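PDB 1OYZ: protein YibA from Escherichia coli, which has no established function, though it folds as a HEAT-repeat-like solenoid of stacked helices and has tentatively been linked to oxidoreductase activity. Local coordinates for residues 241-246 / 274-279; 220-225 / 248-253; 15-20 / 44-49; 54-59 / 79-84. All coordinates share one frame; numbering follows the deposited sequence.

The contacts form two groups on opposite sides of the chain's centre. Contacts 1 and 2 touch near the C-terminus and both use helix 239-248, contact 1 along its length and contact 2 at its C-terminal end: contact 1 is mostly buried and joins helix to helix through a salt bridge and side chains laid on backbone carbonyls, while contact 2 pairs two loops, with leucines packed in the middle and polar side chains around them. Contacts 3 and 4 lie near the N-terminus, centres about 15 Å apart, and also touch, by way of Leu47 and Ile81. Contact 3 is partly exposed and carries an aromatic-guanidinium stack; contact 4 is buried and purely apolar in its side-chain contacts.

Contact 1. Residues 241-246 / 274-279; sequences IIEAAG and IDKLKR
Lys276 lies across Gly246, the point where the two backbones come closest, with 5.6 Å between Gly246 CA and Lys276 CA. Gly246 has no side chain, so the lysine can run right over its backbone: Lys276 CB sits 3.7 Å from Gly246 O, and Lys276 CD is 4.0 Å from the same oxygen. With CG beside its backbone N (chi1 -66°) and the rest of the chain extended, the lysine delivers its ammonium group about a turn back along helix 239-248, to Glu243. Glu243 CB points away from the partner segment, but a bend at chi2 (72°) swings the carboxylate back, and the two side chains meet at about a right angle. The salt bridge is lopsided: Lys276 NZ is 2.9 Å from Glu243 OE1 but 3.5 Å from Glu243 OE2. The same ammonium group also forms a salt bridge with Glu247 OE2, so one positive charge serves two carboxylates of the same helix, which probably stabilises all three charges.

Next in the chain, Leu277 packs beside the same turn. Leu277 CD2 lies 3.9 Å from Ala245 O and 4.1 Å from Gly246 O, and also packs on Gly249 just beyond. Leu277 O accepts a hydrogen bond from Lys251 NZ, which ties this last helix to the loop 248-253. Around the contact, helix 254-261 receives Leu277 on Leu254 and Leu257, while helices 225-232 and 206-218 pack against helix 239-248, the former through Ala245 on Leu232 and the latter through Ala244 on Ile213.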
loop_
_atom_site.group_PDB
_atom_site.type_symbol
_atom_site.label_atom_id
_atom_site.label_comp_id
_atom_site.label_asym_id
_atom_site.label_seq_id
_atom_site.Cartn_x
_atom_site.Cartn_y
_atom_site.Cartn_z
ATOM N N ILE A 241 2.328 -6.782 19.318
ATOM C CA ILE A 241 1.614 -7.839 20.023
ATOM C C ILE A 241 1.325 -7.396 21.444
ATOM O O ILE A 241 0.204 -7.528 21.947
ATOM C CB ILE A 241 2.420 -9.184 19.969
ATOM C CG1 ILE A 241 1.948 -9.993 18.756
ATOM C CG2 ILE A 241 2.229 -10.030 21.240
ATOM C CD1 ILE A 241 1.954 -9.220 17.471
ATOM N N ILE A 242 2.328 -6.811 22.073
ATOM C CA ILE A 242 2.166 -6.325 23.427
ATOM C C ILE A 242 1.087 -5.263 23.433
ATOM O O ILE A 242 0.210 -5.245 24.293
ATOM C CB ILE A 242 3.485 -5.750 23.931
ATOM C CG1 ILE A 242 4.560 -6.826 23.789
ATOM C CG2 ILE A 242 3.324 -5.248 25.387
ATOM C CD1 ILE A 242 5.952 -6.400 24.303
ATOM N N GLU A 243 1.126 -4.397 22.435
ATOM C CA GLU A 243 0.151 -3.329 22.324
ATOM C C GLU A 243 -1.277 -3.865 22.086
ATOM O O GLU A 243 -2.258 -3.343 22.647
ATOM C CB GLU A 243 0.557 -2.409 21.181
ATOM C CG GLU A 243 -0.504 -1.415 20.801
ATOM C CD GLU A 243 -0.650 -0.354 21.836
ATOM O OE1 GLU A 243 -1.500 0.557 21.664
ATOM O OE2 GLU A 243 0.099 -0.431 22.835
ATOM N N ALA A 244 -1.386 -4.882 21.228
ATOM C CA ALA A 244 -2.676 -5.514 20.929
ATOM C C ALA A 244 -3.226 -6.135 22.224
ATOM O O ALA A 244 -4.429 -6.093 22.492
ATOM C CB ALA A 244 -2.499 -6.591 19.876
ATOM N N ALA A 245 -2.322 -6.706 23.013
ATOM C CA ALA A 245 -2.704 -7.304 24.272
ATOM C C ALA A 245 -3.441 -6.273 25.145
ATOM O O ALA A 245 -4.443 -6.600 25.796
ATOM C CB ALA A 245 -1.469 -7.870 24.991
ATOM N N GLY A 246 -2.987 -5.017 25.135
ATOM C CA GLY A 246 -3.646 -3.992 25.941
ATOM C C GLY A 246 -4.964 -3.557 25.322
ATOM O O GLY A 246 -5.942 -3.259 26.018
ATOM N N ILE A 274 -0.866 -3.065 30.533
ATOM C CA ILE A 274 -1.436 -3.417 31.826
ATOM C C ILE A 274 -2.392 -2.353 32.367
ATOM O O ILE A 274 -3.436 -2.676 32.952
ATOM C CB ILE A 274 -0.343 -3.669 32.852
ATOM C CG1 ILE A 274 0.498 -4.869 32.406
ATOM C CG2 ILE A 274 -0.974 -3.871 34.224
ATOM C CD1 ILE A 274 1.546 -5.294 33.388
ATOM N N ASP A 275 -2.043 -1.089 32.163
ATOM C CA ASP A 275 -2.873 0.019 32.630
ATOM C C ASP A 275 -4.216 0.035 31.938
ATOM O O ASP A 275 -5.233 0.347 32.557
ATOM C CB ASP A 275 -2.157 1.347 32.397
ATOM C CG ASP A 275 -0.885 1.452 33.206
ATOM O OD1 ASP A 275 -0.953 1.115 34.404
ATOM O OD2 ASP A 275 0.174 1.861 32.666
ATOM N N LYS A 276 -4.204 -0.292 30.649
ATOM C CA LYS A 276 -5.433 -0.336 29.858
ATOM C C LYS A 276 -6.364 -1.455 30.320
ATOM O O LYS A 276 -7.578 -1.275 30.386
ATOM C CB LYS A 276 -5.113 -0.548 28.379
ATOM C CG LYS A 276 -4.372 0.598 27.744
ATOM C CD LYS A 276 -4.134 0.334 26.272
ATOM C CE LYS A 276 -3.049 1.251 25.728
ATOM N NZ LYS A 276 -2.703 0.950 24.303
ATOM N N LEU A 277 -5.782 -2.610 30.630
ATOM C CA LEU A 277 -6.550 -3.758 31.077
ATOM C C LEU A 277 -7.220 -3.507 32.408
ATOM O O LEU A 277 -8.419 -3.758 32.570
ATOM C CB LEU A 277 -5.655 -4.998 31.188
ATOM C CG LEU A 277 -5.251 -5.621 29.854
ATOM C CD1 LEU A 277 -4.478 -6.925 30.057
ATOM C CD2 LEU A 277 -6.515 -5.878 29.068
ATOM N N LYS A 278 -6.444 -3.007 33.362
ATOM C CA LYS A 278 -6.969 -2.741 34.685
ATOM C C LYS A 278 -8.118 -1.760 34.645
ATOM O O LYS A 278 -8.836 -1.611 35.623
ATOM C CB LYS A 278 -5.858 -2.245 35.592
ATOM C CG LYS A 278 -4.930 -3.351 36.013
ATOM C CD LYS A 278 -3.842 -2.797 36.882
ATOM C CE LYS A 278 -2.994 -3.883 37.505
ATOM N NZ LYS A 278 -1.916 -3.243 38.333
ATOM N N ARG A 279 -8.291 -1.103 33.502
ATOM C CA ARG A 279 -9.381 -0.157 33.334
ATOM C C ARG A 279 -10.619 -0.886 32.819
ATOM O O ARG A 279 -10.512 -1.890 32.106
ATOM C CB ARG A 279 -8.989 0.965 32.370
ATOM C CG ARG A 279 -8.232 2.099 33.042
ATOM C CD ARG A 279 -8.262 3.381 32.209
ATOM N NE ARG A 279 -7.050 3.576 31.418
ATOM C CZ ARG A 279 -6.858 3.099 30.192
ATOM N NH1 ARG A 279 -7.809 2.390 29.589
ATOM N NH2 ARG A 279 -5.707 3.334 29.568
#

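Contact 2. Residues 220-225 / 248-253; sequences KDKRVL and LGDKTL
Leu248 and Leu225 cross at a slant in the middle of this loop-to-loop contact, their methyls pressed together: Leu225 CD2 to Leu248 CD2 is 3.3 Å, tighter than usual van der Waals contact. Val224 passes Leu248 running the opposite way, with Val224 CG1 4.0 Å from Leu248 CD2, while the other methyl, Leu248 CD1, lies 3.8 Å from Asp221 O.

Asp250 comes in across both Leu225 and Lys222. Held anti to the backbone N (chi1 -174°), its carboxylate is carried over toward them, and Asp250 OD1 rests 3.4 Å from Lys222 CE; the lysine's charged end stays beyond salt-bridge range. The other oxygen, Asp250 OD2, is met on its anti side by Thr252 N at 2.8 Å, 15° out of the carboxylate plane, an Asx turn that fixes the carboxylate. Farther out, Lys220 CD lies 3.4 Å from Leu248 O, and its NZ bonds Glu247 O and Tyr218 O.

In both loops the first residue to leave the helix has positive phi: Lys220, in a Schellman motif, and Gly249. Two such interhelical turns, each followed by an aspartate and lying side by side, are consistent with neighbouring helical hairpins of a HEAT-like alpha-solenoid.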
loop_
_atom_site.group_PDB
_atom_site.type_symbol
_atom_site.label_atom_id
_atom_site.label_comp_id
_atom_site.label_asym_id
_atom_site.label_seq_id
_atom_site.Cartn_x
_atom_site.Cartn_y
_atom_site.Cartn_z
ATOM N N LYS A 220 -11.736 -6.251 19.857
ATOM C CA LYS A 220 -12.116 -6.935 21.103
ATOM C C LYS A 220 -12.677 -8.361 20.877
ATOM O O LYS A 220 -13.546 -8.827 21.613
ATOM C CB LYS A 220 -13.182 -6.105 21.829
ATOM C CG LYS A 220 -12.872 -4.602 21.911
ATOM C CD LYS A 220 -12.121 -4.251 23.195
ATOM C CE LYS A 220 -11.594 -2.807 23.195
ATOM N NZ LYS A 220 -10.463 -2.627 22.219
ATOM N N ASP A 221 -12.185 -9.042 19.859
ATOM C CA ASP A 221 -12.649 -10.378 19.522
ATOM C C ASP A 221 -11.753 -11.409 20.223
ATOM O O ASP A 221 -10.592 -11.597 19.863
ATOM C CB ASP A 221 -12.613 -10.515 17.994
ATOM C CG ASP A 221 -13.319 -11.759 17.483
ATOM O OD1 ASP A 221 -13.983 -11.646 16.420
ATOM O OD2 ASP A 221 -13.188 -12.828 18.116
ATOM N N LYS A 222 -12.315 -12.077 21.221
ATOM C CA LYS A 222 -11.566 -13.039 22.004
ATOM C C LYS A 222 -11.029 -14.247 21.275
ATOM O O LYS A 222 -10.231 -14.994 21.826
ATOM C CB LYS A 222 -12.391 -13.411 23.238
ATOM C CG LYS A 222 -12.392 -12.235 24.213
ATOM C CD LYS A 222 -13.595 -12.172 25.156
ATOM C CE LYS A 222 -13.383 -11.084 26.201
ATOM N NZ LYS A 222 -14.556 -10.945 27.067
ATOM N N ARG A 223 -11.414 -14.447 20.021
ATOM C CA ARG A 223 -10.827 -15.584 19.335
ATOM C C ARG A 223 -9.315 -15.373 19.098
ATOM O O ARG A 223 -8.613 -16.302 18.692
ATOM C CB ARG A 223 -11.565 -15.881 18.027
ATOM C CG ARG A 223 -12.964 -16.461 18.287
ATOM C CD ARG A 223 -14.035 -15.556 17.753
ATOM N NE ARG A 223 -14.071 -15.588 16.299
ATOM C CZ ARG A 223 -14.696 -14.693 15.540
ATOM N NH1 ARG A 223 -15.340 -13.674 16.095
ATOM N NH2 ARG A 223 -14.703 -14.830 14.226
ATOM N N VAL A 224 -8.782 -14.186 19.383
ATOM C CA VAL A 224 -7.332 -14.005 19.175
ATOM C C VAL A 224 -6.532 -14.462 20.411
ATOM O O VAL A 224 -5.340 -14.697 20.336
ATOM C CB VAL A 224 -6.981 -12.498 18.844
ATOM C CG1 VAL A 224 -6.932 -11.651 20.136
ATOM C CG2 VAL A 224 -5.653 -12.401 18.071
ATOM N N LEU A 225 -7.195 -14.589 21.553
ATOM C CA LEU A 225 -6.515 -14.963 22.799
ATOM C C LEU A 225 -5.423 -16.017 22.762
ATOM O O LEU A 225 -4.292 -15.803 23.232
ATOM C CB LEU A 225 -7.526 -15.407 23.850
ATOM C CG LEU A 225 -7.951 -14.356 24.865
ATOM C CD1 LEU A 225 -6.729 -13.672 25.464
ATOM C CD2 LEU A 225 -8.838 -13.343 24.164
ATOM N N LEU A 248 -7.000 -5.456 23.379
ATOM C CA LEU A 248 -8.019 -6.503 23.472
ATOM C C LEU A 248 -8.948 -6.327 24.685
ATOM O O LEU A 248 -10.136 -6.634 24.605
ATOM C CB LEU A 248 -7.369 -7.883 23.532
ATOM C CG LEU A 248 -8.329 -9.076 23.715
ATOM C CD1 LEU A 248 -9.262 -9.199 22.489
ATOM C CD2 LEU A 248 -7.502 -10.343 23.883
ATOM N N GLY A 249 -8.413 -5.818 25.796
ATOM C CA GLY A 249 -9.237 -5.589 26.986
ATOM C C GLY A 249 -9.720 -6.826 27.753
ATOM O O GLY A 249 -10.749 -6.801 28.447
ATOM N N ASP A 250 -8.959 -7.906 27.625
ATOM C CA ASP A 250 -9.263 -9.177 28.275
ATOM C C ASP A 250 -8.225 -9.404 29.399
ATOM O O ASP A 250 -7.026 -9.594 29.131
ATOM C CB ASP A 250 -9.197 -10.281 27.221
ATOM C CG ASP A 250 -9.647 -11.634 27.748
ATOM O OD1 ASP A 250 -10.335 -12.335 26.975
ATOM O OD2 ASP A 250 -9.304 -12.002 28.902
ATOM N N LYS A 251 -8.683 -9.395 30.647
ATOM C CA LYS A 251 -7.768 -9.542 31.780
ATOM C C LYS A 251 -7.079 -10.882 31.890
ATOM O O LYS A 251 -6.277 -11.098 32.791
ATOM C CB LYS A 251 -8.488 -9.214 33.079
ATOM C CG LYS A 251 -9.050 -7.790 33.152
ATOM C CD LYS A 251 -9.619 -7.495 34.559
ATOM C CE LYS A 251 -10.009 -6.031 34.720
ATOM N NZ LYS A 251 -10.781 -5.579 33.512
ATOM N N THR A 252 -7.379 -11.785 30.972
ATOM C CA THR A 252 -6.732 -13.078 30.996
ATOM C C THR A 252 -5.238 -12.887 30.748
ATOM O O THR A 252 -4.426 -13.733 31.109
ATOM C CB THR A 252 -7.245 -14.008 29.887
ATOM O OG1 THR A 252 -8.664 -14.110 29.971
ATOM C CG2 THR A 252 -6.624 -15.387 30.039
ATOM N N LEU A 253 -4.886 -11.779 30.113
ATOM C CA LEU A 253 -3.495 -11.523 29.802
ATOM C C LEU A 253 -2.699 -10.777 30.864
ATOM O O LEU A 253 -1.506 -10.539 30.684
ATOM C CB LEU A 253 -3.373 -10.766 28.479
ATOM C CG LEU A 253 -3.876 -11.506 27.244
ATOM C CD1 LEU A 253 -5.368 -11.483 27.262
ATOM C CD2 LEU A 253 -3.395 -10.826 25.973
#

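Contact 3. Residues 15-20 / 44-49; sequences GLYNQC and ARVLQL
Tyr17 and Arg45 stack where the short helix 14-21 crosses helix 37-50 at the N-terminal end of what is probably a HEAT-like alpha-solenoid. The axes of the two segments approach to 9.5 Å with a crossing angle of -60°. Tyr17 does most of the work. With CG anti to the backbone N (chi1 165°), the ring reaches across to the other helix, where the Arg45 guanidinium lies flat over one face, planes 13° apart and centres separated by 4.1 Å. This is a cation-pi stack; the arginine bends at chi3, which helps to bring the guanidinium over the ring although the two side chains cross at about a right angle. The arginine's aliphatic base helps, with Arg45 CB 3.8 Å from Tyr17 CE1. Val46 comes to the ring obliquely, and the phenol end meets Leu49, with Tyr17 OH 3.5 Å from Leu49 CD2.

One turn on, buried Cys20 packs against Val46. Val46 also leans on Leu28 of helix 25-31, and Gln48 NE2 bonds Phe76 O, so helix 37-50 is held by its other neighbours as well. The branch of Val46 beside its backbone N makes the tight contact: Val46 CG2 sits 3.5 Å from Cys20 CB.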
loop_
_atom_site.group_PDB
_atom_site.type_symbol
_atom_site.label_atom_id
_atom_site.label_comp_id
_atom_site.label_asym_id
_atom_site.label_seq_id
_atom_site.Cartn_x
_atom_site.Cartn_y
_atom_site.Cartn_z
ATOM N N GLY A 15 21.445 10.657 -5.116
ATOM C CA GLY A 15 22.580 11.193 -5.849
ATOM C C GLY A 15 22.352 11.227 -7.351
ATOM O O GLY A 15 22.535 12.254 -8.008
ATOM N N LEU A 16 21.921 10.100 -7.891
ATOM C CA LEU A 16 21.661 9.965 -9.312
ATOM C C LEU A 16 20.480 10.837 -9.729
ATOM O O LEU A 16 20.445 11.384 -10.824
ATOM C CB LEU A 16 21.385 8.492 -9.624
ATOM C CG LEU A 16 21.333 7.994 -11.076
ATOM C CD1 LEU A 16 19.921 7.975 -11.517
ATOM C CD2 LEU A 16 22.189 8.839 -12.009
ATOM N N TYR A 17 19.515 10.966 -8.843
ATOM C CA TYR A 17 18.347 11.772 -9.137
ATOM C C TYR A 17 18.774 13.248 -9.314
ATOM O O TYR A 17 18.333 13.926 -10.261
ATOM C CB TYR A 17 17.340 11.595 -8.015
ATOM C CG TYR A 17 16.235 12.614 -7.988
ATOM C CD1 TYR A 17 15.225 12.602 -8.941
ATOM C CD2 TYR A 17 16.170 13.552 -6.952
ATOM C CE1 TYR A 17 14.153 13.486 -8.868
ATOM C CE2 TYR A 17 15.118 14.452 -6.857
ATOM C CZ TYR A 17 14.109 14.407 -7.815
ATOM O OH TYR A 17 13.048 15.248 -7.689
ATOM N N ASN A 18 19.654 13.717 -8.430
ATOM C CA ASN A 18 20.170 15.088 -8.520
ATOM C C ASN A 18 20.979 15.268 -9.788
ATOM O O ASN A 18 20.956 16.338 -10.379
ATOM C CB ASN A 18 21.056 15.436 -7.330
ATOM C CG ASN A 18 20.276 15.650 -6.068
ATOM O OD1 ASN A 18 20.845 15.661 -4.986
ATOM N ND2 ASN A 18 18.968 15.827 -6.190
ATOM N N GLN A 19 21.707 14.243 -10.218
ATOM C CA GLN A 19 22.458 14.393 -11.462
ATOM C C GLN A 19 21.492 14.607 -12.622
ATOM O O GLN A 19 21.726 15.465 -13.468
ATOM C CB GLN A 19 23.298 13.157 -11.783
ATOM C CG GLN A 19 24.682 13.131 -11.185
ATOM C CD GLN A 19 25.472 11.927 -11.669
ATOM O OE1 GLN A 19 25.065 10.785 -11.468
ATOM N NE2 GLN A 19 26.593 12.179 -12.324
ATOM N N CYS A 20 20.418 13.807 -12.659
ATOM C CA CYS A 20 19.422 13.892 -13.721
ATOM C C CYS A 20 18.813 15.276 -13.807
ATOM O O CYS A 20 18.515 15.759 -14.901
ATOM C CB CYS A 20 18.304 12.855 -13.511
ATOM S SG CYS A 20 18.756 11.128 -13.885
ATOM N N ALA A 44 12.443 10.054 -15.449
ATOM C CA ALA A 44 11.007 10.278 -15.340
ATOM C C ALA A 44 10.663 11.026 -14.057
ATOM O O ALA A 44 9.770 11.865 -14.045
ATOM C CB ALA A 44 10.261 8.930 -15.384
ATOM N N ARG A 45 11.355 10.724 -12.964
ATOM C CA ARG A 45 11.059 11.419 -11.705
ATOM C C ARG A 45 11.341 12.914 -11.885
ATOM O O ARG A 45 10.563 13.740 -11.442
ATOM C CB ARG A 45 11.905 10.875 -10.534
ATOM C CG ARG A 45 11.558 9.442 -10.065
ATOM C CD ARG A 45 12.416 8.998 -8.852
ATOM N NE ARG A 45 12.213 9.880 -7.691
ATOM C CZ ARG A 45 13.139 10.137 -6.757
ATOM N NH1 ARG A 45 12.852 10.950 -5.748
ATOM N NH2 ARG A 45 14.352 9.589 -6.823
ATOM N N VAL A 46 12.441 13.256 -12.548
ATOM C CA VAL A 46 12.751 14.664 -12.744
ATOM C C VAL A 46 11.645 15.266 -13.583
ATOM O O VAL A 46 11.191 16.388 -13.329
ATOM C CB VAL A 46 14.093 14.870 -13.452
ATOM C CG1 VAL A 46 14.405 16.356 -13.538
ATOM C CG2 VAL A 46 15.185 14.135 -12.713
ATOM N N LEU A 47 11.178 14.498 -14.564
ATOM C CA LEU A 47 10.096 15.000 -15.417
ATOM C C LEU A 47 8.809 15.223 -14.609
ATOM O O LEU A 47 8.119 16.228 -14.802
ATOM C CB LEU A 47 9.852 14.045 -16.614
ATOM C CG LEU A 47 11.029 14.016 -17.613
ATOM C CD1 LEU A 47 10.780 13.102 -18.800
ATOM C CD2 LEU A 47 11.232 15.417 -18.092
ATOM N N GLN A 48 8.494 14.317 -13.685
ATOM C CA GLN A 48 7.282 14.489 -12.886
ATOM C C GLN A 48 7.390 15.765 -12.057
ATOM O O GLN A 48 6.385 16.426 -11.805
ATOM C CB GLN A 48 7.030 13.300 -11.927
ATOM C CG GLN A 48 6.685 11.937 -12.556
ATOM C CD GLN A 48 6.739 10.796 -11.512
ATOM O OE1 GLN A 48 7.633 10.775 -10.672
ATOM N NE2 GLN A 48 5.796 9.846 -11.582
ATOM N N LEU A 49 8.609 16.097 -11.630
ATOM C CA LEU A 49 8.860 17.296 -10.805
ATOM C C LEU A 49 8.762 18.626 -11.546
ATOM O O LEU A 49 8.056 19.533 -11.110
ATOM C CB LEU A 49 10.252 17.220 -10.143
ATOM C CG LEU A 49 10.744 18.451 -9.355
ATOM C CD1 LEU A 49 9.965 18.578 -8.070
ATOM C CD2 LEU A 49 12.232 18.336 -9.036
#

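Contact 4. Residues 54-59 / 79-84; sequences DAVRLA and GQIKIC
Val56 on helix 53-63 faces Ile83 on an extended run of chain that leaves the weakly bonded end of helix 68-80, their CA atoms 7.2 Å apart. Here a loop packs onto a helix, consistent with a HEAT-like alpha-solenoid: the loop towards helix 88-101 turns its isoleucines onto the side of an earlier helix, and everything that touches is apolar or a carbonyl.

Ile81 is the long arm. Its CG1 branch is anti to the backbone N (chi1 -161°) and its chain continues extended, so the terminal methyl reaches into the helix surface. There Ile81 CD1 lies 3.8 Å from Ala55 CB and 3.9 Å from Val56 CG2, a methyl set against two neighbouring residues of the helix; it also touches Leu47 O of helix 37-50. Ile81 O is bonded by Arg118 NH1, which ties the loop to helix 105-121 as well.

Ile83 crosses Val56 at about a right angle and offers its short branch, while its longer branch leads away from helix 53-63; the Ile83 side chain also touches Val91 of helix 88-101. Ile83 CG2 is 4.0 Å from Val56 CG2 and 4.1 Å from Val56 CG1. Between the two isoleucines, Val56 CG2 also meets the loop backbone, 3.8 Å from Lys82 O.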
loop_
_atom_site.group_PDB
_atom_site.type_symbol
_atom_site.label_atom_id
_atom_site.label_comp_id
_atom_site.label_asym_id
_atom_site.label_seq_id
_atom_site.Cartn_x
_atom_site.Cartn_y
_atom_site.Cartn_z
ATOM N N ASP A 54 5.527 19.997 -22.854
ATOM C CA ASP A 54 6.268 19.096 -23.716
ATOM C C ASP A 54 6.399 17.736 -23.025
ATOM O O ASP A 54 6.276 16.711 -23.675
ATOM C CB ASP A 54 7.669 19.643 -24.049
ATOM C CG ASP A 54 7.627 20.909 -24.888
ATOM O OD1 ASP A 54 6.514 21.303 -25.311
ATOM O OD2 ASP A 54 8.710 21.508 -25.133
ATOM N N ALA A 55 6.635 17.709 -21.718
ATOM C CA ALA A 55 6.754 16.408 -21.066
ATOM C C ALA A 55 5.381 15.709 -20.999
ATOM O O ALA A 55 5.285 14.511 -21.227
ATOM C CB ALA A 55 7.361 16.546 -19.681
ATOM N N VAL A 56 4.318 16.451 -20.719
ATOM C CA VAL A 56 2.992 15.833 -20.668
ATOM C C VAL A 56 2.639 15.174 -22.014
ATOM O O VAL A 56 2.246 13.987 -22.071
ATOM C CB VAL A 56 1.910 16.875 -20.341
ATOM C CG1 VAL A 56 0.513 16.224 -20.385
ATOM C CG2 VAL A 56 2.192 17.498 -18.974
ATOM N N ARG A 57 2.787 15.930 -23.104
ATOM C CA ARG A 57 2.463 15.395 -24.433
ATOM C C ARG A 57 3.252 14.137 -24.770
ATOM O O ARG A 57 2.695 13.142 -25.213
ATOM C CB ARG A 57 2.683 16.456 -25.522
ATOM C CG ARG A 57 1.591 17.522 -25.555
ATOM C CD ARG A 57 1.769 18.529 -26.708
ATOM N NE ARG A 57 1.701 17.900 -28.035
ATOM C CZ ARG A 57 2.708 17.263 -28.644
ATOM N NH1 ARG A 57 3.898 17.161 -28.056
ATOM N NH2 ARG A 57 2.521 16.712 -29.848
ATOM N N LEU A 58 4.551 14.187 -24.557
ATOM C CA LEU A 58 5.390 13.054 -24.842
ATOM C C LEU A 58 4.934 11.843 -24.012
ATOM O O LEU A 58 4.930 10.713 -24.500
ATOM C CB LEU A 58 6.831 13.427 -24.521
ATOM C CG LEU A 58 7.981 12.512 -24.939
ATOM C CD1 LEU A 58 8.040 11.297 -24.013
ATOM C CD2 LEU A 58 7.806 12.102 -26.419
ATOM N N ALA A 59 4.557 12.080 -22.758
ATOM C CA ALA A 59 4.107 10.983 -21.891
ATOM C C ALA A 59 2.839 10.332 -22.461
ATOM O O ALA A 59 2.714 9.097 -22.507
ATOM C CB ALA A 59 3.854 11.504 -20.469
ATOM N N GLY A 79 1.164 9.968 -13.668
ATOM C CA GLY A 79 0.541 9.889 -12.352
ATOM C C GLY A 79 0.880 11.019 -11.384
ATOM O O GLY A 79 0.123 11.288 -10.449
ATOM N N GLN A 80 2.001 11.703 -11.591
ATOM C CA GLN A 80 2.364 12.776 -10.669
ATOM C C GLN A 80 2.719 14.148 -11.282
ATOM O O GLN A 80 2.774 15.151 -10.575
ATOM C CB GLN A 80 3.494 12.266 -9.756
ATOM C CG GLN A 80 3.034 11.132 -8.825
ATOM C CD GLN A 80 4.180 10.355 -8.207
ATOM O OE1 GLN A 80 4.898 10.867 -7.351
ATOM N NE2 GLN A 80 4.363 9.108 -8.643
ATOM N N ILE A 81 2.941 14.194 -12.592
ATOM C CA ILE A 81 3.283 15.434 -13.279
ATOM C C ILE A 81 2.106 16.412 -13.195
ATOM O O ILE A 81 0.944 15.998 -13.142
ATOM C CB ILE A 81 3.602 15.143 -14.767
ATOM C CG1 ILE A 81 4.411 16.290 -15.392
ATOM C CG2 ILE A 81 2.303 14.934 -15.543
ATOM C CD1 ILE A 81 5.035 15.922 -16.758
ATOM N N LYS A 82 2.401 17.709 -13.165
ATOM C CA LYS A 82 1.337 18.704 -13.131
ATOM C C LYS A 82 0.726 18.837 -14.533
ATOM O O LYS A 82 1.437 18.811 -15.541
ATOM C CB LYS A 82 1.881 20.051 -12.647
ATOM C CG LYS A 82 2.131 20.087 -11.139
ATOM C CD LYS A 82 2.440 21.502 -10.656
ATOM C CE LYS A 82 2.113 21.670 -9.184
ATOM N NZ LYS A 82 2.040 23.121 -8.847
ATOM N N ILE A 83 -0.595 18.950 -14.590
ATOM C CA ILE A 83 -1.305 19.076 -15.858
ATOM C C ILE A 83 -2.406 20.107 -15.762
ATOM O O ILE A 83 -3.106 20.199 -14.753
ATOM C CB ILE A 83 -1.974 17.749 -16.295
ATOM C CG1 ILE A 83 -2.960 17.299 -15.229
ATOM C CG2 ILE A 83 -0.904 16.676 -16.567
ATOM C CD1 ILE A 83 -3.601 15.960 -15.514
ATOM N N CYS A 84 -2.563 20.872 -16.829
ATOM C CA CYS A 84 -3.588 21.889 -16.876
ATOM C C CYS A 84 -4.946 21.301 -16.540
ATOM O O CYS A 84 -5.179 20.088 -16.647
ATOM C CB CYS A 84 -3.618 22.500 -18.262
ATOM S SG CYS A 84 -3.448 21.222 -19.509
#